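Local coordinates for protein nigritoxine (Vibrio nigripulchritudo, PDB 5M41) that acts as a bacterial toxin against crustaceans and insects and adopts a new fold, at residues 493-498 against 508-513; 278-283 against 441-446; 661-666 against 712-717; 100-105 against 125-130; 396-401 against 622-627. All blocks are in the same frame, centred on the assembly; numbering follows the deposited sequence.

Contact 1 of 5, residues 493-498 against 508-513; sequences NVSQVY and NITYRK
With CG beside its backbone N (chi1 -74°), Asn493 turns its amide toward Tyr511, while Ser495, whose OG lies anti to N (chi1 -175°), places its hydroxyl near Ile509 O and Thr510 OG1. Asn493 ND2 donates to Tyr511 O at 2.8 Å in a nearly straight bond, with the acceptor close to the amide plane. Its other end, OD1, accepts from Asn562 N, so both halves of this buried amide are used. Further along, the antiparallel hairpin of strands 496-500 and 505-515 closes through the hydrogen-bonded pair Gln496 and Ile509. Gln496 N reaches Ile509 O at 2.7 Å, and Ile509 N returns to Gln496 O at 2.8 Å. Between these points water does the joining: one molecule accepts from Tyr511 N and donates to Val494 O. Two more flank Ser495 OG, leading to Thr510 OG1 and Asn508 OD1. Ile509, buried, is apolar: its CG1 lies 3.7 Å from Tyr498 CB, and the side chain also packs on Phe552 of helix 546-555. Since the side-chain amide of Asn493 and a water take over the bonds of Tyr511 O and N, these polar backbone atoms stay satisfied where the strands part.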
# COMPACT_ATOMS: atom_id res chain seq x y z
N ASN A 493 16.53 31.51 22.59
CA ASN A 493 16.18 30.55 21.54
C ASN A 493 15.22 31.20 20.55
O ASN A 493 14.35 31.99 20.95
CB ASN A 493 15.63 29.24 22.13
CG ASN A 493 16.71 28.38 22.74
OD1 ASN A 493 17.84 28.38 22.27
ND2 ASN A 493 16.38 27.66 23.81
N VAL A 494 15.44 30.91 19.28
CA VAL A 494 14.73 31.55 18.17
C VAL A 494 13.36 30.92 17.98
O VAL A 494 13.21 29.68 17.99
CB VAL A 494 15.54 31.45 16.86
CG1 VAL A 494 14.78 32.08 15.69
CG2 VAL A 494 16.91 32.12 17.03
N SER A 495 12.36 31.78 17.80
CA SER A 495 11.00 31.34 17.60
C SER A 495 10.81 30.77 16.20
O SER A 495 11.46 31.21 15.24
CB SER A 495 10.01 32.47 17.84
OG SER A 495 8.68 31.99 17.74
N GLN A 496 9.89 29.81 16.08
CA GLN A 496 9.69 29.15 14.82
C GLN A 496 8.22 29.00 14.44
O GLN A 496 7.38 28.65 15.28
CB GLN A 496 10.38 27.78 14.89
CG GLN A 496 11.00 27.36 13.59
CD GLN A 496 12.19 28.19 13.17
OE1 GLN A 496 13.04 28.53 13.98
NE2 GLN A 496 12.27 28.49 11.90
N VAL A 497 7.91 29.25 13.17
CA VAL A 497 6.52 29.14 12.74
C VAL A 497 6.20 27.69 12.36
O VAL A 497 6.64 27.18 11.34
CB VAL A 497 6.17 30.10 11.56
CG1 VAL A 497 4.74 29.85 11.11
CG2 VAL A 497 6.33 31.56 11.97
N TYR A 498 5.43 27.04 13.22
CA TYR A 498 4.97 25.70 12.97
C TYR A 498 3.68 25.75 12.16
O TYR A 498 2.68 26.36 12.58
CB TYR A 498 4.78 24.93 14.28
CG TYR A 498 4.11 23.60 14.09
CD1 TYR A 498 4.59 22.68 13.16
CD2 TYR A 498 2.99 23.26 14.84
CE1 TYR A 498 3.96 21.45 12.98
CE2 TYR A 498 2.35 22.05 14.66
CZ TYR A 498 2.84 21.15 13.74
OH TYR A 498 2.20 19.95 13.57
N ASN A 508 3.42 29.68 16.74
CA ASN A 508 4.77 30.16 17.03
C ASN A 508 5.35 29.39 18.20
O ASN A 508 4.83 29.46 19.33
CB ASN A 508 4.77 31.66 17.34
CG ASN A 508 4.37 32.49 16.15
OD1 ASN A 508 4.89 32.32 15.04
ND2 ASN A 508 3.44 33.40 16.36
N ILE A 509 6.45 28.69 17.93
CA ILE A 509 7.08 27.79 18.88
C ILE A 509 8.46 28.26 19.28
O ILE A 509 9.26 28.66 18.44
CB ILE A 509 7.19 26.36 18.26
CG1 ILE A 509 5.85 25.94 17.64
CG2 ILE A 509 7.69 25.36 19.30
CD1 ILE A 509 4.68 25.87 18.62
N THR A 510 8.73 28.21 20.57
CA THR A 510 10.04 28.57 21.10
C THR A 510 10.42 27.50 22.07
O THR A 510 9.56 27.02 22.83
CB THR A 510 9.99 29.93 21.83
OG1 THR A 510 9.62 30.94 20.89
CG2 THR A 510 11.34 30.31 22.47
N TYR A 511 11.69 27.11 22.06
CA TYR A 511 12.20 26.21 23.07
C TYR A 511 12.55 26.98 24.35
O TYR A 511 13.62 27.59 24.45
CB TYR A 511 13.43 25.46 22.55
CG TYR A 511 13.50 24.02 22.91
CD1 TYR A 511 14.19 23.12 22.09
CD2 TYR A 511 12.88 23.52 24.06
CE1 TYR A 511 14.27 21.78 22.40
CE2 TYR A 511 12.94 22.17 24.37
CZ TYR A 511 13.65 21.31 23.53
OH TYR A 511 13.74 19.97 23.79
N ARG A 512 11.66 26.92 25.34
CA ARG A 512 11.75 27.79 26.52
C ARG A 512 12.15 27.04 27.78
O ARG A 512 11.92 25.83 27.88
CB ARG A 512 10.41 28.44 26.78
CG ARG A 512 9.97 29.42 25.73
CD ARG A 512 8.50 29.71 25.95
NE ARG A 512 8.28 30.80 26.89
CZ ARG A 512 7.65 30.70 28.06
NH1 ARG A 512 7.15 29.55 28.50
NH2 ARG A 512 7.50 31.78 28.80
N LYS A 513 12.72 27.76 28.75
CA LYS A 513 13.12 27.14 30.00
C LYS A 513 12.10 27.43 31.09
O LYS A 513 11.98 28.57 31.55
CB LYS A 513 14.54 27.55 30.42
CG LYS A 513 15.30 26.42 31.11
CD LYS A 513 16.77 26.73 31.34
CE LYS A 513 17.63 26.48 30.10
NZ LYS A 513 18.19 25.10 30.06
O HOH W 1 13.28 27.75 20.04
O HOH W 2 7.23 31.32 19.79
O HOH W 3 7.75 32.04 15.27

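Contact 2 of 5, residues 278-283 against 441-446; sequences EQAENI and AQTKSF
Glu281, near the end of helix 277-283, reaches across to Ser445 in the first turn of helix 444-457, and this small area is the tight part of the contact. Ser445 OG donates to the syn lone pair of Glu281 OE1 at 2.9 Å, while Ser445 N approaches OE2 of the same carboxylate, also from the syn side, at 3.3 Å. A bend at chi2 (-115°) in the glutamate chain brings both oxygens to bear on one residue. Serine fits because its short side chain offers a hydroxyl next to a backbone N-H. Thr443 is the N-cap: its OG1 accepts from Phe446 N at 3.2 Å, and its CB lies 3.6 Å from Glu281 OE2. The rest is loose. Ala280 CB only approaches Thr443 CG2, at 4.5 Å, and Ala280 also touches Pro439. Lys444 offers OE2 its CB, whereas its amino end runs off along the exposed surface toward Glu448, a long and weak ion pair. Because the carboxylate of Glu281 sits at the N-terminal end of helix 444-457 and takes the N-H of Ser445, it probably gains from the helix dipole, which would favour its ionised form.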
# COMPACT_ATOMS: atom_id res chain seq x y z
N GLU A 278 13.89 -1.89 -7.88
CA GLU A 278 14.38 -1.72 -9.26
C GLU A 278 13.42 -2.34 -10.28
O GLU A 278 13.10 -1.70 -11.29
CB GLU A 278 15.81 -2.26 -9.44
CG GLU A 278 16.47 -1.75 -10.71
CD GLU A 278 17.89 -2.26 -10.91
OE1 GLU A 278 18.68 -2.24 -9.94
OE2 GLU A 278 18.23 -2.66 -12.05
N GLN A 279 12.97 -3.56 -10.00
CA GLN A 279 11.95 -4.25 -10.81
C GLN A 279 10.67 -3.41 -10.94
O GLN A 279 10.18 -3.20 -12.04
CB GLN A 279 11.62 -5.62 -10.21
CG GLN A 279 12.81 -6.55 -10.04
CD GLN A 279 12.48 -7.77 -9.19
OE1 GLN A 279 12.08 -7.65 -8.02
NE2 GLN A 279 12.65 -8.95 -9.77
N ALA A 280 10.16 -2.92 -9.81
CA ALA A 280 8.97 -2.04 -9.81
C ALA A 280 9.18 -0.79 -10.68
O ALA A 280 8.46 -0.59 -11.67
CB ALA A 280 8.57 -1.67 -8.39
N GLU A 281 10.19 0.02 -10.33
CA GLU A 281 10.45 1.26 -11.04
C GLU A 281 10.86 0.98 -12.51
O GLU A 281 10.65 1.83 -13.38
CB GLU A 281 11.46 2.16 -10.28
CG GLU A 281 11.07 2.51 -8.83
CD GLU A 281 10.80 4.00 -8.56
OE1 GLU A 281 10.26 4.70 -9.45
OE2 GLU A 281 11.11 4.49 -7.43
N ASN A 282 11.38 -0.22 -12.78
CA ASN A 282 11.56 -0.69 -14.16
C ASN A 282 10.26 -1.05 -14.86
O ASN A 282 10.10 -0.80 -16.07
CB ASN A 282 12.52 -1.89 -14.23
CG ASN A 282 13.91 -1.51 -14.72
OD1 ASN A 282 14.38 -0.39 -14.52
ND2 ASN A 282 14.58 -2.46 -15.36
N ILE A 283 9.33 -1.65 -14.12
CA ILE A 283 8.01 -1.98 -14.64
C ILE A 283 7.27 -0.67 -14.97
O ILE A 283 6.62 -0.57 -16.01
CB ILE A 283 7.18 -2.89 -13.68
CG1 ILE A 283 7.89 -4.23 -13.40
CG2 ILE A 283 5.78 -3.13 -14.23
CD1 ILE A 283 8.25 -5.05 -14.62
N ALA A 441 2.12 1.07 -6.32
CA ALA A 441 2.48 2.40 -6.73
C ALA A 441 3.33 3.08 -5.66
O ALA A 441 3.99 4.07 -5.95
CB ALA A 441 1.25 3.22 -7.00
N GLN A 442 3.33 2.55 -4.42
CA GLN A 442 4.04 3.19 -3.28
C GLN A 442 5.55 2.92 -3.34
O GLN A 442 6.11 2.19 -2.53
CB GLN A 442 3.42 2.76 -1.96
CG GLN A 442 1.95 3.17 -1.91
CD GLN A 442 1.22 2.82 -0.63
OE1 GLN A 442 1.82 2.77 0.46
NE2 GLN A 442 -0.08 2.60 -0.74
N THR A 443 6.19 3.48 -4.36
CA THR A 443 7.61 3.31 -4.56
C THR A 443 8.40 4.39 -3.81
O THR A 443 7.83 5.31 -3.17
CB THR A 443 7.95 3.45 -6.05
OG1 THR A 443 7.52 4.74 -6.49
CG2 THR A 443 7.27 2.36 -6.93
N LYS A 444 9.72 4.26 -3.89
CA LYS A 444 10.65 5.27 -3.40
C LYS A 444 10.30 6.64 -3.96
O LYS A 444 10.14 7.59 -3.20
CB LYS A 444 12.08 4.87 -3.81
CG LYS A 444 13.19 5.65 -3.12
CD LYS A 444 14.49 5.53 -3.92
CE LYS A 444 15.72 5.56 -3.03
NZ LYS A 444 15.67 6.67 -2.04
N SER A 445 10.16 6.77 -5.27
CA SER A 445 9.97 8.08 -5.86
C SER A 445 8.59 8.66 -5.52
O SER A 445 8.45 9.87 -5.31
CB SER A 445 10.21 8.04 -7.36
OG SER A 445 9.38 7.05 -7.93
N PHE A 446 7.58 7.79 -5.42
CA PHE A 446 6.23 8.17 -5.00
C PHE A 446 6.29 9.01 -3.72
O PHE A 446 5.68 10.08 -3.65
CB PHE A 446 5.40 6.88 -4.82
CG PHE A 446 4.05 7.07 -4.20
CD1 PHE A 446 2.90 7.19 -5.01
CD2 PHE A 446 3.90 7.07 -2.81
CE1 PHE A 446 1.63 7.33 -4.44
CE2 PHE A 446 2.63 7.21 -2.24
CZ PHE A 446 1.50 7.34 -3.05

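Contact 3 of 5, residues 661-666 against 712-717; sequences SLTTYT and LFLDVA
Phe713 and Thr663 meet at a beta bulge in an antiparallel pairing, where residues 661-666 run beside strand 713-715. On its other side that strand bonds to strand 649-652 of a six-stranded sheet. Phe713 CB is 3.3 Å from Thr663 O and 4.1 Å from Leu662 CD1, the leucine and phenylalanine crossing nearly at right angles; CG and CD1 stay near that oxygen. With CG beside the backbone N (chi1 -57°), the ring runs alongside Thr666, whose CG2 is 3.6 Å from CE1; Thr664 O comes to the ring edge, in plane. A large apolar side chain suits such methyl neighbours. The backbone holds on either side of the bulge: Val716 N bonds to Ser661 O at 2.9 Å, and Leu714 N to Tyr665 O at 2.8 Å. Tyr665 and Leu714 pack on each other and on Met722 of helix 719-731. Threonine earns its place at 663 through a hydroxyl with two uses. As an acceptor from Tyr665 N it closes an ST turn; as a donor, Thr663 OG1 reaches Leu714 O at 2.8 Å, 26° out of the carbonyl plane, while Thr663 N reaches that same oxygen almost head-on.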
# COMPACT_ATOMS: atom_id res chain seq x y z
N SER A 661 43.05 13.87 25.89
CA SER A 661 43.75 12.98 24.96
C SER A 661 42.72 12.36 23.99
O SER A 661 41.63 11.97 24.40
CB SER A 661 44.50 11.87 25.71
OG SER A 661 45.41 12.43 26.65
N LEU A 662 43.10 12.28 22.72
CA LEU A 662 42.19 11.81 21.67
C LEU A 662 42.63 10.46 21.12
O LEU A 662 43.83 10.15 21.12
CB LEU A 662 42.08 12.84 20.54
CG LEU A 662 41.59 14.24 20.93
CD1 LEU A 662 41.33 15.08 19.69
CD2 LEU A 662 40.35 14.18 21.81
N THR A 663 41.67 9.66 20.66
CA THR A 663 42.01 8.47 19.91
C THR A 663 42.04 8.86 18.43
O THR A 663 41.81 10.02 18.09
CB THR A 663 40.96 7.37 20.07
OG1 THR A 663 39.74 7.81 19.46
CG2 THR A 663 40.73 7.02 21.56
N THR A 664 42.34 7.90 17.57
CA THR A 664 42.33 8.12 16.12
C THR A 664 40.98 7.66 15.52
O THR A 664 40.78 7.71 14.32
CB THR A 664 43.47 7.33 15.46
OG1 THR A 664 43.31 5.95 15.81
CG2 THR A 664 44.85 7.83 15.99
N TYR A 665 40.07 7.20 16.38
CA TYR A 665 38.72 6.81 15.96
C TYR A 665 37.87 8.05 15.75
O TYR A 665 37.83 8.94 16.60
CB TYR A 665 38.06 5.93 17.03
CG TYR A 665 36.72 5.38 16.64
CD1 TYR A 665 36.63 4.24 15.83
CD2 TYR A 665 35.52 5.94 17.13
CE1 TYR A 665 35.41 3.70 15.48
CE2 TYR A 665 34.28 5.39 16.79
CZ TYR A 665 34.24 4.27 15.96
OH TYR A 665 33.06 3.68 15.58
N THR A 666 37.20 8.12 14.60
CA THR A 666 36.48 9.35 14.24
C THR A 666 34.98 9.13 14.28
O THR A 666 34.51 7.99 14.20
CB THR A 666 36.84 9.80 12.81
OG1 THR A 666 36.31 8.84 11.89
CG2 THR A 666 38.38 9.91 12.64
N LEU A 712 36.45 14.95 13.84
CA LEU A 712 36.03 14.71 15.21
C LEU A 712 36.53 13.37 15.74
O LEU A 712 36.08 12.31 15.28
CB LEU A 712 34.50 14.80 15.32
CG LEU A 712 33.92 16.23 15.23
CD1 LEU A 712 32.43 16.18 14.97
CD2 LEU A 712 34.22 17.01 16.50
N PHE A 713 37.43 13.42 16.71
CA PHE A 713 37.98 12.18 17.28
C PHE A 713 37.37 11.80 18.65
O PHE A 713 37.10 12.66 19.47
CB PHE A 713 39.51 12.25 17.39
CG PHE A 713 40.21 12.52 16.09
CD1 PHE A 713 40.54 11.48 15.22
CD2 PHE A 713 40.55 13.83 15.73
CE1 PHE A 713 41.19 11.73 14.01
CE2 PHE A 713 41.20 14.09 14.52
CZ PHE A 713 41.51 13.04 13.66
N LEU A 714 37.18 10.50 18.89
CA LEU A 714 36.67 10.03 20.17
C LEU A 714 37.73 10.29 21.26
O LEU A 714 38.90 9.99 21.04
CB LEU A 714 36.35 8.53 20.07
CG LEU A 714 35.82 7.79 21.31
CD1 LEU A 714 34.33 8.05 21.50
CD2 LEU A 714 36.03 6.29 21.15
N ASP A 715 37.31 10.84 22.41
CA ASP A 715 38.18 11.01 23.59
C ASP A 715 38.70 9.66 24.03
O ASP A 715 37.96 8.67 24.04
CB ASP A 715 37.43 11.58 24.81
CG ASP A 715 37.03 13.00 24.65
OD1 ASP A 715 37.31 13.58 23.56
OD2 ASP A 715 36.43 13.55 25.60
N VAL A 716 39.96 9.64 24.47
CA VAL A 716 40.50 8.42 25.07
C VAL A 716 39.57 7.96 26.21
O VAL A 716 39.30 6.75 26.37
CB VAL A 716 41.96 8.63 25.54
CG1 VAL A 716 42.40 7.53 26.50
CG2 VAL A 716 42.90 8.69 24.34
N ALA A 717 39.06 8.93 26.98
CA ALA A 717 38.21 8.63 28.14
C ALA A 717 36.88 7.95 27.76
O ALA A 717 36.27 7.26 28.59
CB ALA A 717 37.97 9.90 28.98

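Contact 4 of 5, residues 100-105 against 125-130; sequences LVNLNS and ESFRQN
Asn102 points its ND2 at the face of Phe127, where strand 98-102 of a five-stranded antiparallel sheet ends in a type I beta turn (Asn102 to Ser105) reinforced by an Asx turn. With CG anti to the backbone N (chi1 -179°), the asparagine extends toward helix 125-128. Its ND2 sits 3.4 Å above the phenyl plane, over the ring centre, and donates to Ser126 O at 2.8 Å. That oxygen lies in the plane of the Asn102 amide, although the donor stands well above the carbonyl plane of Ser126. The ring receives the NH2 end of the amide while the bond to Ser126 O fixes its rotation. Leu100 slides past Phe127, its CD2 3.8 Å from CE1, adding an apolar neighbour to the ring, which also packs on Met86 and Ile122.

Asn130 comes at Asn102 from the opposite direction, the two amide planes 71° apart. Its ND2 bonds to Asn102 OD1 at 2.9 Å, and its own OD1 takes a bond from Asn85. Asparagine suits position 102, donating to Ser126 O through one branch and accepting through the other. Ser105 OG makes a weak bond to Ser126 OG, at 3.3 Å; the firmer partners of these hydroxyls are Lys108 N and Asp124. Asn104, held by Asp205 and Thr201, also donates through ND2 to a water close to Ser126 O and Asn130 OD1. On Asn102 OD1 two donors converge from opposite faces of its plane: Asn130 ND2 and, closing the Asx turn, Asn104 N at 3.0 Å.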
# COMPACT_ATOMS: atom_id res chain seq x y z
N LEU A 100 -34.62 -27.60 -26.74
CA LEU A 100 -33.76 -26.61 -27.35
C LEU A 100 -33.06 -25.86 -26.23
O LEU A 100 -33.73 -25.32 -25.36
CB LEU A 100 -34.59 -25.63 -28.19
CG LEU A 100 -33.80 -24.42 -28.71
CD1 LEU A 100 -32.75 -24.86 -29.72
CD2 LEU A 100 -34.77 -23.43 -29.34
N VAL A 101 -31.73 -25.86 -26.24
CA VAL A 101 -30.95 -25.13 -25.23
C VAL A 101 -30.34 -23.85 -25.84
O VAL A 101 -29.82 -23.89 -26.96
CB VAL A 101 -29.86 -26.02 -24.61
CG1 VAL A 101 -29.02 -25.24 -23.60
CG2 VAL A 101 -30.52 -27.24 -23.91
N ASN A 102 -30.46 -22.74 -25.11
CA ASN A 102 -29.76 -21.48 -25.40
C ASN A 102 -29.05 -21.08 -24.12
O ASN A 102 -29.64 -20.51 -23.19
CB ASN A 102 -30.74 -20.37 -25.85
CG ASN A 102 -30.03 -19.05 -26.19
OD1 ASN A 102 -28.79 -18.91 -26.04
ND2 ASN A 102 -30.81 -18.05 -26.61
N LEU A 103 -27.75 -21.36 -24.07
CA LEU A 103 -27.00 -21.11 -22.84
C LEU A 103 -26.91 -19.64 -22.49
O LEU A 103 -26.63 -19.29 -21.34
CB LEU A 103 -25.60 -21.73 -22.92
CG LEU A 103 -25.51 -23.23 -23.16
CD1 LEU A 103 -24.07 -23.59 -23.45
CD2 LEU A 103 -26.04 -24.03 -21.96
N ASN A 104 -27.17 -18.76 -23.47
CA ASN A 104 -27.07 -17.32 -23.22
C ASN A 104 -28.42 -16.61 -23.04
O ASN A 104 -28.48 -15.38 -23.06
CB ASN A 104 -26.28 -16.62 -24.35
CG ASN A 104 -25.67 -15.30 -23.90
OD1 ASN A 104 -25.17 -15.22 -22.78
ND2 ASN A 104 -25.72 -14.28 -24.74
N SER A 105 -29.51 -17.37 -22.90
CA SER A 105 -30.82 -16.74 -22.73
C SER A 105 -31.05 -16.37 -21.27
O SER A 105 -30.91 -17.22 -20.41
CB SER A 105 -31.95 -17.67 -23.17
OG SER A 105 -33.23 -17.07 -22.95
N GLU A 125 -34.58 -11.64 -28.80
CA GLU A 125 -33.28 -11.16 -29.21
C GLU A 125 -32.16 -12.05 -28.67
O GLU A 125 -31.12 -12.21 -29.32
CB GLU A 125 -33.13 -9.70 -28.75
CG GLU A 125 -31.88 -8.95 -29.22
CD GLU A 125 -31.68 -8.96 -30.74
OE1 GLU A 125 -32.66 -9.11 -31.49
OE2 GLU A 125 -30.52 -8.82 -31.19
N SER A 126 -32.37 -12.67 -27.51
CA SER A 126 -31.36 -13.54 -26.93
C SER A 126 -31.12 -14.80 -27.77
O SER A 126 -30.11 -15.49 -27.56
CB SER A 126 -31.69 -13.90 -25.48
OG SER A 126 -32.72 -14.87 -25.42
N PHE A 127 -32.03 -15.10 -28.70
CA PHE A 127 -31.85 -16.19 -29.68
C PHE A 127 -31.26 -15.63 -30.97
O PHE A 127 -30.31 -16.17 -31.54
CB PHE A 127 -33.18 -16.91 -29.96
CG PHE A 127 -33.59 -17.85 -28.86
CD1 PHE A 127 -33.27 -19.20 -28.92
CD2 PHE A 127 -34.25 -17.37 -27.72
CE1 PHE A 127 -33.63 -20.06 -27.89
CE2 PHE A 127 -34.61 -18.23 -26.68
CZ PHE A 127 -34.31 -19.58 -26.77
N ARG A 128 -31.81 -14.49 -31.38
CA ARG A 128 -31.41 -13.88 -32.61
C ARG A 128 -29.93 -13.48 -32.61
O ARG A 128 -29.28 -13.58 -33.65
CB ARG A 128 -32.26 -12.65 -32.86
CG ARG A 128 -32.17 -12.16 -34.30
CD ARG A 128 -33.21 -11.08 -34.55
NE ARG A 128 -32.79 -10.25 -35.67
CZ ARG A 128 -32.03 -9.17 -35.55
NH1 ARG A 128 -31.60 -8.77 -34.35
NH2 ARG A 128 -31.68 -8.49 -36.63
N GLN A 129 -29.44 -13.02 -31.45
CA GLN A 129 -28.03 -12.62 -31.22
C GLN A 129 -27.04 -13.74 -31.49
O GLN A 129 -25.86 -13.50 -31.66
CB GLN A 129 -27.83 -12.31 -29.74
CG GLN A 129 -27.94 -10.87 -29.33
CD GLN A 129 -27.97 -10.73 -27.82
OE1 GLN A 129 -27.69 -11.68 -27.06
NE2 GLN A 129 -28.33 -9.55 -27.37
N ASN A 130 -27.52 -14.98 -31.41
CA ASN A 130 -26.65 -16.15 -31.56
C ASN A 130 -26.28 -16.45 -33.00
O ASN A 130 -25.50 -17.39 -33.27
CB ASN A 130 -27.29 -17.36 -30.90
CG ASN A 130 -27.23 -17.31 -29.37
OD1 ASN A 130 -26.30 -16.74 -28.82
ND2 ASN A 130 -28.19 -17.93 -28.69
O HOH W 4 -27.30 -14.88 -27.15

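Contact 5 of 5, residues 396-401 against 622-627; sequences ASSSAS and YGNEME
The N-terminus of helix 625-632, capped by Asn624 and carrying Met626 in its first turn, packs against Ser398 to Ala400 in the loop that follows helix 386-396. Asn624 OD1 accepts from Glu627 N at 2.8 Å with an angle of 164° at the hydrogen, the donor standing out of the carbonyl plane. Asparagine suits an N-cap because its short side chain can fold back on the N-H groups that the first turn leaves without helical partners. Its other branch, ND2, faces the loop and comes within 3.0 Å of Ser398 CB; the hydroxyl beside it is near too, but the angle is too poor for a hydrogen bond.

Packing carries the rest. Ala400, the loop residue whose CA lies nearest the helix, points its methyl toward it and is small enough to let the two backbones come close. Its CB lies alongside the extended Glu625 chain, 4.0 Å from Glu625 CD, with CB and CG of the glutamate almost as near; OE2 is held by Tyr609. Both Ala400 and Met626 also touch Phe550 of helix 546-555, so Phe550 bridges the loop and this helix start. Met626 leaves its backbone with CG anti to N (chi1 -167°) and bends only at chi3 (-65°), which brings the terminal methyl against the loop backbone. There Met626 CE rests 3.4 Å from Ala400 CA and 3.1 Å from Ser399 O.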
# COMPACT_ATOMS: atom_id res chain seq x y z
N ALA A 396 -1.55 2.76 10.92
CA ALA A 396 -0.85 4.01 10.56
C ALA A 396 -1.01 5.07 11.65
O ALA A 396 -0.20 5.99 11.76
CB ALA A 396 -1.35 4.56 9.24
N SER A 397 -2.06 4.90 12.43
CA SER A 397 -2.52 5.80 13.48
C SER A 397 -1.46 6.66 14.18
O SER A 397 -1.63 7.88 14.32
CB SER A 397 -3.25 4.98 14.54
OG SER A 397 -3.44 5.77 15.67
N SER A 398 -0.40 6.03 14.64
CA SER A 398 0.60 6.76 15.39
C SER A 398 1.98 6.19 15.07
O SER A 398 2.80 5.97 15.96
CB SER A 398 0.29 6.63 16.88
OG SER A 398 0.33 5.25 17.23
N SER A 399 2.20 5.94 13.77
CA SER A 399 3.48 5.45 13.26
C SER A 399 4.49 6.58 13.07
O SER A 399 4.26 7.51 12.29
CB SER A 399 3.26 4.76 11.92
OG SER A 399 4.49 4.34 11.37
N ALA A 400 5.62 6.48 13.76
CA ALA A 400 6.75 7.39 13.56
C ALA A 400 7.28 7.32 12.13
O ALA A 400 7.57 8.34 11.53
CB ALA A 400 7.85 7.09 14.57
N SER A 401 7.36 6.11 11.58
CA SER A 401 8.04 5.85 10.30
C SER A 401 7.14 5.92 9.06
O SER A 401 7.63 6.05 7.94
CB SER A 401 8.70 4.47 10.36
OG SER A 401 7.74 3.46 10.69
N TYR A 622 8.99 -1.27 23.37
CA TYR A 622 8.77 -0.07 24.15
C TYR A 622 7.48 0.52 23.61
O TYR A 622 6.82 -0.10 22.79
CB TYR A 622 9.96 0.88 24.03
CG TYR A 622 11.25 0.25 24.51
CD1 TYR A 622 11.36 -0.26 25.81
CD2 TYR A 622 12.36 0.16 23.67
CE1 TYR A 622 12.53 -0.85 26.26
CE2 TYR A 622 13.55 -0.43 24.11
CZ TYR A 622 13.63 -0.93 25.41
OH TYR A 622 14.79 -1.50 25.86
N GLY A 623 7.08 1.70 24.04
CA GLY A 623 5.76 2.13 23.60
C GLY A 623 5.62 2.49 22.13
O GLY A 623 6.44 2.12 21.28
N ASN A 624 4.55 3.21 21.84
CA ASN A 624 4.47 4.06 20.67
C ASN A 624 5.83 4.74 20.43
O ASN A 624 6.40 5.38 21.33
CB ASN A 624 3.37 5.09 20.93
CG ASN A 624 3.21 6.08 19.81
OD1 ASN A 624 4.14 6.75 19.40
ND2 ASN A 624 1.98 6.22 19.34
N GLU A 625 6.35 4.59 19.21
CA GLU A 625 7.70 5.01 18.90
C GLU A 625 7.78 6.53 18.85
O GLU A 625 8.76 7.13 19.28
CB GLU A 625 8.19 4.38 17.60
CG GLU A 625 9.67 4.66 17.31
CD GLU A 625 10.13 4.07 15.98
OE1 GLU A 625 9.42 3.20 15.46
OE2 GLU A 625 11.19 4.48 15.45
N MET A 626 6.74 7.14 18.31
CA MET A 626 6.61 8.59 18.26
C MET A 626 6.65 9.20 19.67
O MET A 626 7.37 10.19 19.93
CB MET A 626 5.29 8.92 17.56
CG MET A 626 5.12 10.36 17.15
SD MET A 626 3.74 10.54 15.99
CE MET A 626 4.37 9.62 14.62
N GLU A 627 5.87 8.62 20.58
CA GLU A 627 5.85 9.06 21.97
C GLU A 627 7.25 8.84 22.56
O GLU A 627 7.77 9.71 23.28
CB GLU A 627 4.78 8.30 22.77
CG GLU A 627 3.35 8.71 22.40
CD GLU A 627 2.27 7.98 23.20
OE1 GLU A 627 2.53 6.95 23.83
OE2 GLU A 627 1.11 8.43 23.18

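In the fold
The five contacts are spread over an elongated chain and none touches another. Contacts 1 and 5 have centres 24 Å apart and share a neighbour: helix 546-555 packs Phe552 on Ile509 of contact 1 and Phe550 on Met626 of contact 5. Contact 2, the nearest to the chain's centre, lies 26 Å from contact 5 between centres, and their segments alternate along the sequence. Contact 3 stands about 35 Å between centres from both contact 1 and contact 5. Contact 4 lies far away, 89 Å from contact 3 between centres, and borders helix 195-203, which begins at Asp195, a magnesium ligand together with Val189 and Glu192.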